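Chaperonin-like RBCX protein 1, chloroplastic (Arabidopsis thaliana, PDB 4GR2) acts as a homodimeric chaperone in the assembly of Rubisco in the chloroplast, and interacts with the Rubisco large subunit. Local coordinates at residues V82-A85 / Y86-D90; F23-V26 / A27-V31; F91-D94 / N95-R98; M66-S69 / S70-N74. The protein carries 2 engineered substitutions. All blocks are in the same frame, centred on the assembly; numbering follows the deposited sequence.

Contact 1: residues V82-A85 / Y86-D90; sequences VRSA and YAKND. Engineered in segment 86-90: Ala-87 (natural residue Cys).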
# COMPACT_ATOMS: atom_id res chain seq x y z
N VAL B 82 -5.42 18.62 -7.66
CA VAL B 82 -6.38 17.52 -7.59
C VAL B 82 -5.99 16.36 -6.63
O VAL B 82 -6.86 15.78 -5.97
CB VAL B 82 -6.67 16.96 -8.99
CG1 VAL B 82 -7.42 15.61 -8.90
CG2 VAL B 82 -7.45 17.97 -9.80
N ARG B 83 -4.70 16.01 -6.55
CA ARG B 83 -4.32 14.93 -5.65
C ARG B 83 -4.41 15.43 -4.20
O ARG B 83 -4.63 14.64 -3.29
CB ARG B 83 -2.94 14.31 -5.98
CG ARG B 83 -1.80 14.77 -5.11
CD ARG B 83 -0.44 14.36 -5.63
NE ARG B 83 0.61 15.27 -5.14
CZ ARG B 83 1.89 14.94 -5.04
NH1 ARG B 83 2.28 13.71 -5.39
NH2 ARG B 83 2.78 15.81 -4.58
N SER B 84 -4.25 16.73 -4.00
CA SER B 84 -4.37 17.27 -2.64
C SER B 84 -5.84 17.29 -2.20
O SER B 84 -6.19 16.87 -1.09
CB SER B 84 -3.76 18.67 -2.52
OG SER B 84 -3.64 19.02 -1.16
N ALA B 85 -6.69 17.76 -3.11
CA ALA B 85 -8.11 17.86 -2.84
C ALA B 85 -8.74 16.49 -2.64
O ALA B 85 -9.53 16.30 -1.73
CB ALA B 85 -8.82 18.64 -3.94
N TYR B 86 -8.39 15.53 -3.50
CA TYR B 86 -8.94 14.18 -3.40
C TYR B 86 -8.66 13.54 -2.03
O TYR B 86 -9.56 13.02 -1.37
CB TYR B 86 -8.43 13.27 -4.50
CG TYR B 86 -9.01 11.89 -4.36
CD1 TYR B 86 -10.35 11.67 -4.67
CD2 TYR B 86 -8.25 10.82 -3.89
CE1 TYR B 86 -10.91 10.42 -4.52
CE2 TYR B 86 -8.82 9.55 -3.75
CZ TYR B 86 -10.15 9.37 -4.06
OH TYR B 86 -10.74 8.13 -3.94
N ALA B 87 -7.39 13.60 -1.63
CA ALA B 87 -6.92 12.94 -0.43
C ALA B 87 -7.52 13.60 0.83
O ALA B 87 -7.94 12.91 1.78
CB ALA B 87 -5.41 12.99 -0.38
N LYS B 88 -7.57 14.92 0.84
CA LYS B 88 -8.00 15.65 2.03
C LYS B 88 -9.51 15.81 2.11
O LYS B 88 -10.04 16.13 3.18
CB LYS B 88 -7.32 17.02 2.08
CG LYS B 88 -5.85 16.97 2.43
CD LYS B 88 -5.16 18.27 2.05
CE LYS B 88 -3.75 18.33 2.64
NZ LYS B 88 -3.14 19.67 2.46
N ASN B 89 -10.21 15.58 1.00
CA ASN B 89 -11.63 15.92 0.93
C ASN B 89 -12.54 14.80 0.46
O ASN B 89 -13.64 14.64 0.97
CB ASN B 89 -11.85 17.19 0.06
CG ASN B 89 -11.11 18.43 0.61
OD1 ASN B 89 -10.94 18.61 1.82
ND2 ASN B 89 -10.67 19.30 -0.31
N ASP B 90 -12.10 14.00 -0.51
CA ASP B 90 -13.00 13.01 -1.10
C ASP B 90 -12.74 11.57 -0.65
O ASP B 90 -13.68 10.82 -0.43
CB ASP B 90 -12.93 13.06 -2.62
CG ASP B 90 -13.32 14.41 -3.16
OD1 ASP B 90 -14.07 15.11 -2.44
OD2 ASP B 90 -12.88 14.76 -4.27

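Contact 2: residues F23-V26 / A27-V31; sequences FTYV and AVRIV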
# COMPACT_ATOMS: atom_id res chain seq x y z
N PHE B 23 -2.34 8.27 -4.35
CA PHE B 23 -3.12 9.49 -4.61
C PHE B 23 -2.68 10.22 -5.87
O PHE B 23 -3.52 10.74 -6.61
CB PHE B 23 -3.10 10.44 -3.40
CG PHE B 23 -3.82 9.89 -2.20
CD1 PHE B 23 -4.96 9.13 -2.36
CD2 PHE B 23 -3.32 10.11 -0.92
CE1 PHE B 23 -5.62 8.60 -1.25
CE2 PHE B 23 -3.97 9.58 0.20
CZ PHE B 23 -5.13 8.83 0.02
N THR B 24 -1.37 10.24 -6.13
CA THR B 24 -0.87 10.77 -7.42
C THR B 24 -1.48 10.04 -8.59
O THR B 24 -1.86 10.66 -9.57
CB THR B 24 0.65 10.65 -7.53
OG1 THR B 24 1.26 11.35 -6.43
CG2 THR B 24 1.17 11.20 -8.88
N TYR B 25 -1.59 8.72 -8.48
CA TYR B 25 -2.16 7.90 -9.54
C TYR B 25 -3.67 8.12 -9.72
O TYR B 25 -4.16 8.18 -10.85
CB TYR B 25 -1.84 6.41 -9.30
CG TYR B 25 -2.90 5.46 -9.82
CD1 TYR B 25 -2.86 4.97 -11.12
CD2 TYR B 25 -3.95 5.06 -9.00
CE1 TYR B 25 -3.84 4.11 -11.59
CE2 TYR B 25 -4.94 4.21 -9.46
CZ TYR B 25 -4.88 3.74 -10.76
OH TYR B 25 -5.87 2.88 -11.19
N VAL B 26 -4.41 8.19 -8.61
CA VAL B 26 -5.83 8.57 -8.66
C VAL B 26 -5.98 9.94 -9.36
O VAL B 26 -6.78 10.10 -10.27
CB VAL B 26 -6.46 8.65 -7.26
CG1 VAL B 26 -7.96 8.93 -7.38
CG2 VAL B 26 -6.25 7.36 -6.48
N ALA B 27 -5.16 10.90 -8.95
CA ALA B 27 -5.26 12.27 -9.48
C ALA B 27 -5.04 12.31 -10.99
O ALA B 27 -5.67 13.10 -11.70
CB ALA B 27 -4.27 13.15 -8.80
N VAL B 28 -4.11 11.49 -11.47
CA VAL B 28 -3.83 11.42 -12.89
C VAL B 28 -5.02 10.79 -13.61
O VAL B 28 -5.34 11.16 -14.74
CB VAL B 28 -2.53 10.63 -13.19
CG1 VAL B 28 -2.42 10.32 -14.65
CG2 VAL B 28 -1.31 11.42 -12.73
N ARG B 29 -5.70 9.85 -12.96
CA ARG B 29 -6.84 9.23 -13.62
C ARG B 29 -8.02 10.22 -13.61
O ARG B 29 -8.77 10.33 -14.59
CB ARG B 29 -7.19 7.90 -12.96
CG ARG B 29 -7.73 6.86 -13.94
CD ARG B 29 -7.85 5.49 -13.30
NE ARG B 29 -9.00 4.74 -13.81
CZ ARG B 29 -10.20 4.71 -13.23
NH1 ARG B 29 -10.42 5.38 -12.10
NH2 ARG B 29 -11.19 4.00 -13.77
N ILE B 30 -8.14 10.96 -12.51
CA ILE B 30 -9.15 12.02 -12.39
C ILE B 30 -8.94 13.10 -13.48
O ILE B 30 -9.79 13.28 -14.35
CB ILE B 30 -9.11 12.64 -10.97
CG1 ILE B 30 -9.66 11.66 -9.93
CG2 ILE B 30 -9.86 13.98 -10.93
CD1 ILE B 30 -9.68 12.24 -8.52
N VAL B 31 -7.79 13.78 -13.42
CA VAL B 31 -7.47 14.83 -14.39
C VAL B 31 -7.57 14.32 -15.84
O VAL B 31 -7.99 15.07 -16.74
CB VAL B 31 -6.07 15.44 -14.11
CG1 VAL B 31 -5.65 16.45 -15.20
CG2 VAL B 31 -6.04 16.10 -12.72

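Contact 3: residues F91-D94 / N95-R98; sequences FEWD and NMKR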
# COMPACT_ATOMS: atom_id res chain seq x y z
N PHE B 91 -11.47 11.19 -0.57
CA PHE B 91 -11.09 9.82 -0.22
C PHE B 91 -11.73 9.42 1.11
O PHE B 91 -11.56 10.10 2.13
CB PHE B 91 -9.58 9.67 -0.12
CG PHE B 91 -9.10 8.23 0.03
CD1 PHE B 91 -9.24 7.33 -1.01
CD2 PHE B 91 -8.48 7.80 1.21
CE1 PHE B 91 -8.79 6.00 -0.90
CE2 PHE B 91 -8.01 6.48 1.33
CZ PHE B 91 -8.17 5.59 0.26
N GLU B 92 -12.44 8.29 1.11
CA GLU B 92 -13.15 7.86 2.31
C GLU B 92 -12.26 7.02 3.22
O GLU B 92 -12.33 5.79 3.22
CB GLU B 92 -14.44 7.14 1.93
CG GLU B 92 -15.48 8.05 1.29
CD GLU B 92 -16.51 7.29 0.50
OE1 GLU B 92 -17.27 7.93 -0.27
OE2 GLU B 92 -16.57 6.05 0.63
N TRP B 93 -11.44 7.72 4.00
CA TRP B 93 -10.45 7.12 4.88
C TRP B 93 -11.02 6.02 5.77
O TRP B 93 -10.52 4.90 5.77
CB TRP B 93 -9.78 8.20 5.74
CG TRP B 93 -8.81 9.05 4.94
CD1 TRP B 93 -9.08 10.22 4.27
CD2 TRP B 93 -7.43 8.77 4.71
NE1 TRP B 93 -7.94 10.69 3.65
CE2 TRP B 93 -6.91 9.81 3.91
CE3 TRP B 93 -6.56 7.73 5.12
CZ2 TRP B 93 -5.57 9.84 3.50
CZ3 TRP B 93 -5.23 7.77 4.72
CH2 TRP B 93 -4.75 8.82 3.91
N ASP B 94 -12.07 6.35 6.52
CA ASP B 94 -12.65 5.38 7.45
C ASP B 94 -13.30 4.19 6.76
O ASP B 94 -13.24 3.06 7.27
CB ASP B 94 -13.58 6.06 8.44
CG ASP B 94 -12.87 6.41 9.72
OD1 ASP B 94 -12.61 5.49 10.54
OD2 ASP B 94 -12.52 7.61 9.88
N ASN B 95 -13.90 4.43 5.61
CA ASN B 95 -14.34 3.34 4.76
C ASN B 95 -13.17 2.42 4.35
O ASN B 95 -13.31 1.19 4.36
CB ASN B 95 -15.04 3.89 3.53
CG ASN B 95 -15.86 2.84 2.82
OD1 ASN B 95 -16.61 2.10 3.46
ND2 ASN B 95 -15.71 2.76 1.50
N MET B 96 -12.04 3.02 3.99
CA MET B 96 -10.83 2.25 3.64
C MET B 96 -10.43 1.35 4.81
O MET B 96 -10.13 0.17 4.63
CB MET B 96 -9.65 3.17 3.30
CG MET B 96 -8.28 2.44 3.14
SD MET B 96 -6.80 3.50 3.03
CE MET B 96 -6.88 4.35 4.62
N LYS B 97 -10.41 1.93 6.01
CA LYS B 97 -10.02 1.21 7.21
C LYS B 97 -10.97 0.04 7.43
O LYS B 97 -10.53 -1.07 7.67
CB LYS B 97 -10.06 2.13 8.43
CG LYS B 97 -9.74 1.45 9.75
CD LYS B 97 -9.92 2.41 10.92
CE LYS B 97 -9.15 1.97 12.16
NZ LYS B 97 -9.53 2.80 13.37
N ARG B 98 -12.27 0.31 7.32
CA ARG B 98 -13.30 -0.71 7.48
C ARG B 98 -13.17 -1.87 6.50
O ARG B 98 -13.39 -3.03 6.86
CB ARG B 98 -14.67 -0.09 7.30
CG ARG B 98 -15.79 -1.04 7.62
CD ARG B 98 -17.13 -0.42 7.33
NE ARG B 98 -17.30 -0.18 5.89
CZ ARG B 98 -17.67 -1.11 5.02
NH1 ARG B 98 -17.91 -2.36 5.43
NH2 ARG B 98 -17.81 -0.80 3.74

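Contact 4: residues M66-S69 / S70-N74; sequences MRRS and SRHMN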
# COMPACT_ATOMS: atom_id res chain seq x y z
N MET B 66 6.53 18.30 -15.42
CA MET B 66 6.49 19.75 -15.47
C MET B 66 7.71 20.37 -16.14
O MET B 66 7.74 21.58 -16.40
CB MET B 66 6.22 20.36 -14.11
CG MET B 66 7.16 19.97 -13.06
SD MET B 66 6.22 19.96 -11.54
CE MET B 66 7.49 20.39 -10.38
N ARG B 67 8.70 19.54 -16.43
CA ARG B 67 9.87 19.98 -17.17
C ARG B 67 9.68 19.67 -18.65
O ARG B 67 10.50 20.06 -19.48
CB ARG B 67 11.12 19.29 -16.62
CG ARG B 67 11.64 19.93 -15.35
CD ARG B 67 12.56 19.01 -14.60
NE ARG B 67 13.05 19.61 -13.35
CZ ARG B 67 12.30 19.81 -12.26
NH1 ARG B 67 11.02 19.46 -12.23
NH2 ARG B 67 12.85 20.36 -11.19
N ARG B 68 8.59 18.99 -18.98
CA ARG B 68 8.33 18.58 -20.36
C ARG B 68 8.00 19.77 -21.26
O ARG B 68 8.49 19.86 -22.38
CB ARG B 68 7.22 17.53 -20.40
CG ARG B 68 6.70 17.20 -21.77
CD ARG B 68 7.78 16.67 -22.73
NE ARG B 68 7.14 16.29 -23.99
CZ ARG B 68 6.82 17.15 -24.95
NH1 ARG B 68 7.14 18.44 -24.84
NH2 ARG B 68 6.22 16.72 -26.05
N SER B 69 7.16 20.68 -20.78
CA SER B 69 6.85 21.91 -21.49
C SER B 69 6.11 22.81 -20.52
O SER B 69 5.74 22.36 -19.43
CB SER B 69 6.02 21.64 -22.76
OG SER B 69 4.62 21.65 -22.52
N SER B 70 5.91 24.07 -20.89
CA SER B 70 5.17 24.98 -20.04
C SER B 70 3.73 24.49 -19.84
O SER B 70 3.18 24.54 -18.73
CB SER B 70 5.21 26.40 -20.63
OG SER B 70 4.76 26.38 -21.98
N ARG B 71 3.10 23.98 -20.90
CA ARG B 71 1.73 23.50 -20.75
C ARG B 71 1.65 22.16 -19.99
O ARG B 71 0.68 21.89 -19.29
CB ARG B 71 1.00 23.45 -22.09
CG ARG B 71 1.30 22.26 -22.94
CD ARG B 71 1.15 22.61 -24.43
NE ARG B 71 1.66 21.52 -25.26
CZ ARG B 71 2.92 21.42 -25.67
NH1 ARG B 71 3.80 22.36 -25.35
NH2 ARG B 71 3.30 20.38 -26.41
N HIS B 72 2.67 21.33 -20.12
CA HIS B 72 2.75 20.12 -19.31
C HIS B 72 2.93 20.52 -17.85
O HIS B 72 2.40 19.88 -16.94
CB HIS B 72 3.92 19.25 -19.77
CG HIS B 72 3.67 18.55 -21.07
ND1 HIS B 72 4.00 19.11 -22.29
CD2 HIS B 72 3.14 17.34 -21.35
CE1 HIS B 72 3.67 18.28 -23.26
NE2 HIS B 72 3.15 17.19 -22.71
N MET B 73 3.67 21.61 -17.62
CA MET B 73 3.89 22.12 -16.28
C MET B 73 2.57 22.53 -15.66
O MET B 73 2.31 22.26 -14.49
CB MET B 73 4.88 23.29 -16.29
CG MET B 73 5.32 23.71 -14.90
SD MET B 73 4.20 24.94 -14.25
CE MET B 73 5.11 25.52 -12.83
N ASN B 74 1.72 23.15 -16.47
CA ASN B 74 0.38 23.49 -16.01
C ASN B 74 -0.46 22.24 -15.72
O ASN B 74 -1.34 22.26 -14.85
CB ASN B 74 -0.33 24.42 -17.00
CG ASN B 74 0.28 25.85 -17.03
OD1 ASN B 74 0.64 26.42 -15.99
ND2 ASN B 74 0.39 26.41 -18.23

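Contact 1: residues V82-A85 / Y86-D90
Ser-84 and Lys-88 sit one turn apart on helix 70-90, and the lysine chain runs out beside the serine side chain. Lys-88 has CG anti to its own carbonyl carbon (chi1 -73°), which brings the chain alongside Ser-84. CD of Lys-88 lies 3.6 Å from OG of Ser-84. The lysine chain is extended beyond CG. NZ goes on to a salt bridge with Asp-105 of the second subunit. Ala-85 meets Asn-89 in the same i to i+4 way. CB of Asn-89 packs 3.1 Å from the carbonyl O of Ala-85.

CB of Tyr-86 is 3.3 Å from Val-82 O, and the ring leads away from residues 82-85 to pack on Pro-11 of the second subunit. The Arg-83 guanidinium has partners on both chains: Asp-59 and Thr-24 of its own, Ser-107 and Asn-108 of the second subunit. Ala-87, an engineered residue, rests its CB on Arg-83 O at 3.4 Å.

The backbone bond from Lys-88 N to Ser-84 O is 3.1 Å long. That from Ala-87 N to Arg-83 O is weak, as is that from Asn-89 N to Ala-85 O. Residues 86-90 themselves take a wider pi-type turn. This is the last part of an alpha helix that lines the RbcX dimer interface.

Contact 2: residues F23-V26 / A27-V31
Residues 23-26 and 27-31 form one unbroken run of alpha helix. Four i to i+4 backbone bonds join them. Ala-27 N reaches Phe-23 O at 2.9 Å, and Ile-30 N reaches Val-26 O at 2.8 Å with an N-H...O angle of 163°. Val-28 N to Thr-24 O and Arg-29 N to Tyr-25 O are a little longer, both 3.1 Å.

Val-26 and Ile-30 make the apolar side-chain contact. CG1 of Val-26 meets CD1 of Ile-30 at 3.9 Å. In Ile-30, CG1 lies beside the backbone N (chi1 -71°), and this brings it to 3.3 Å from Val-26 O.

The run lies within helix 11-35 of the all-helical RbcX fold. Its buried side packs on two other helices. Phe-23, Ala-27, Ile-30 and Val-31 touch helix 70-90, while Thr-24 and Val-28 touch helix 58-68. Thr-24 OG1 is hydrogen-bonded to Arg-83.

Tyr-25 and Arg-29 run out next to each other in the same direction, ring and guanidinium turned only 19° from one another. The touch is between OH of Tyr-25 and CD of Arg-29, 3.9 Å apart. Tyr-25 also packs on Lys-14 of the second subunit. On Val-28 the CG2 branch faces back along the helix, 3.3 Å from Thr-24 O.

Contact 3: residues F91-D94 / N95-R98
Met-96 reaches back to Phe-91, just ahead of helix 93-118, and to Trp-93, its first residue. Its CB is 3.1 Å from the carbonyl O of Trp-93. CG is anti to the backbone N (chi1 171°), and the chain runs on to SD, which meets the edge of the Phe-91 ring near its plane. SD is 3.6 Å from CE2 of Phe-91. The chain then bends at chi3 (61°) and brings the methyl CE to CE3 of Trp-93, 3.4 Å away. SD thus makes a Met-aromatic contact with each ring, at the edge of Phe-91 and oblique to the indole. The two rings also meet: CD2 of Phe-91 lies 3.6 Å above the plane of the Trp-93 ring, over its centre.

Glu-92 takes the N-cap position and is the centre of an inverse gamma turn. Its carbonyl O accepts from Met-96 N at 2.9 Å. One turn on, NH2 of Arg-98 donates to OD1 of Asn-95 at 3.2 Å, close to the guanidinium plane.

Trp-93 NE1 is hydrogen-bonded to Ala-87 O, which ties the new helix to helix 70-90. Phe-91 meets Phe-23 of helix 11-35 edge-to-face. Across the dimer, Trp-93 and Lys-97 form cation-pi pairs with Lys-97 and Trp-93 of the second subunit, and Met-96 packs on its Ala-15.

Contact 4: residues M66-S69 / S70-N74
Ser-69 and His-72 are joined by two hydrogen bonds through one serine hydroxyl. OG of Ser-69 accepts from the backbone N of His-72 at 3.1 Å, with an N-H...O angle of 165°. The same OG lies 2.6 Å from ND1 of His-72, at the edge of the imidazole and near its plane. Either atom of that pair could be the donor. The OG is placed for both by its first torsion (chi1 89°), which sets it between the backbone N and the carbonyl carbon. The bond to ND1, with Arg-68 CG over one face, should limit rotation of the imidazole. The carbonyl O of Ser-69 is also used: it accepts from Met-73 N at 2.9 Å.

Ser-69 is the N-cap of helix 70-90. It stands at the sharp turn between helix 58-68 and helix 70-90. N-H groups of a helix's first turn have no acceptor within the helix; the serine hydroxyl takes that of His-72.

Arg-68 covers the imidazole. Its CG stands almost squarely over the ring face, 3.3 Å from the ring centroid, a CH-pi contact. The chain bends at chi2, and its guanidinium lies over CE1 of His-72, with the two planes 31° apart. Ser-69 OG lies over one face of the Arg-71 guanidinium, where NH1 has a poor angle for a hydrogen bond; NH2 forms a salt bridge with Glu-45 of helix 40-52. His-72 touches Glu-45 too, and Arg-68 packs on Phe-49.

On another side of the turn, CB of Met-66 meets CG of Met-73 at 3.6 Å. Met-66 packs on Leu-111 of the second subunit and Met-73 on its Tyr-115.

Overall arrangement
All four contacts are local and follow in series along the chain. Each pair of segments is contiguous, so none closes a loop, and none nests in or crosses another. Contact 2 comes first, within helix 11-35. Contact 4 follows at the turn from helix 58-68 into helix 70-90. Contact 1 lies near the far end of that helix, its centre about 22 Å from that of contact 4. Contact 3 starts helix 93-118, on the opposite side of the chain's centre from contact 4. Contacts 1 and 3 meet directly where helix 70-90 passes into helix 93-118. Contact 2 touches both, so helix 11-35 ties these two helices together. Each of the four also reaches the second subunit, contact 2 through a single residue.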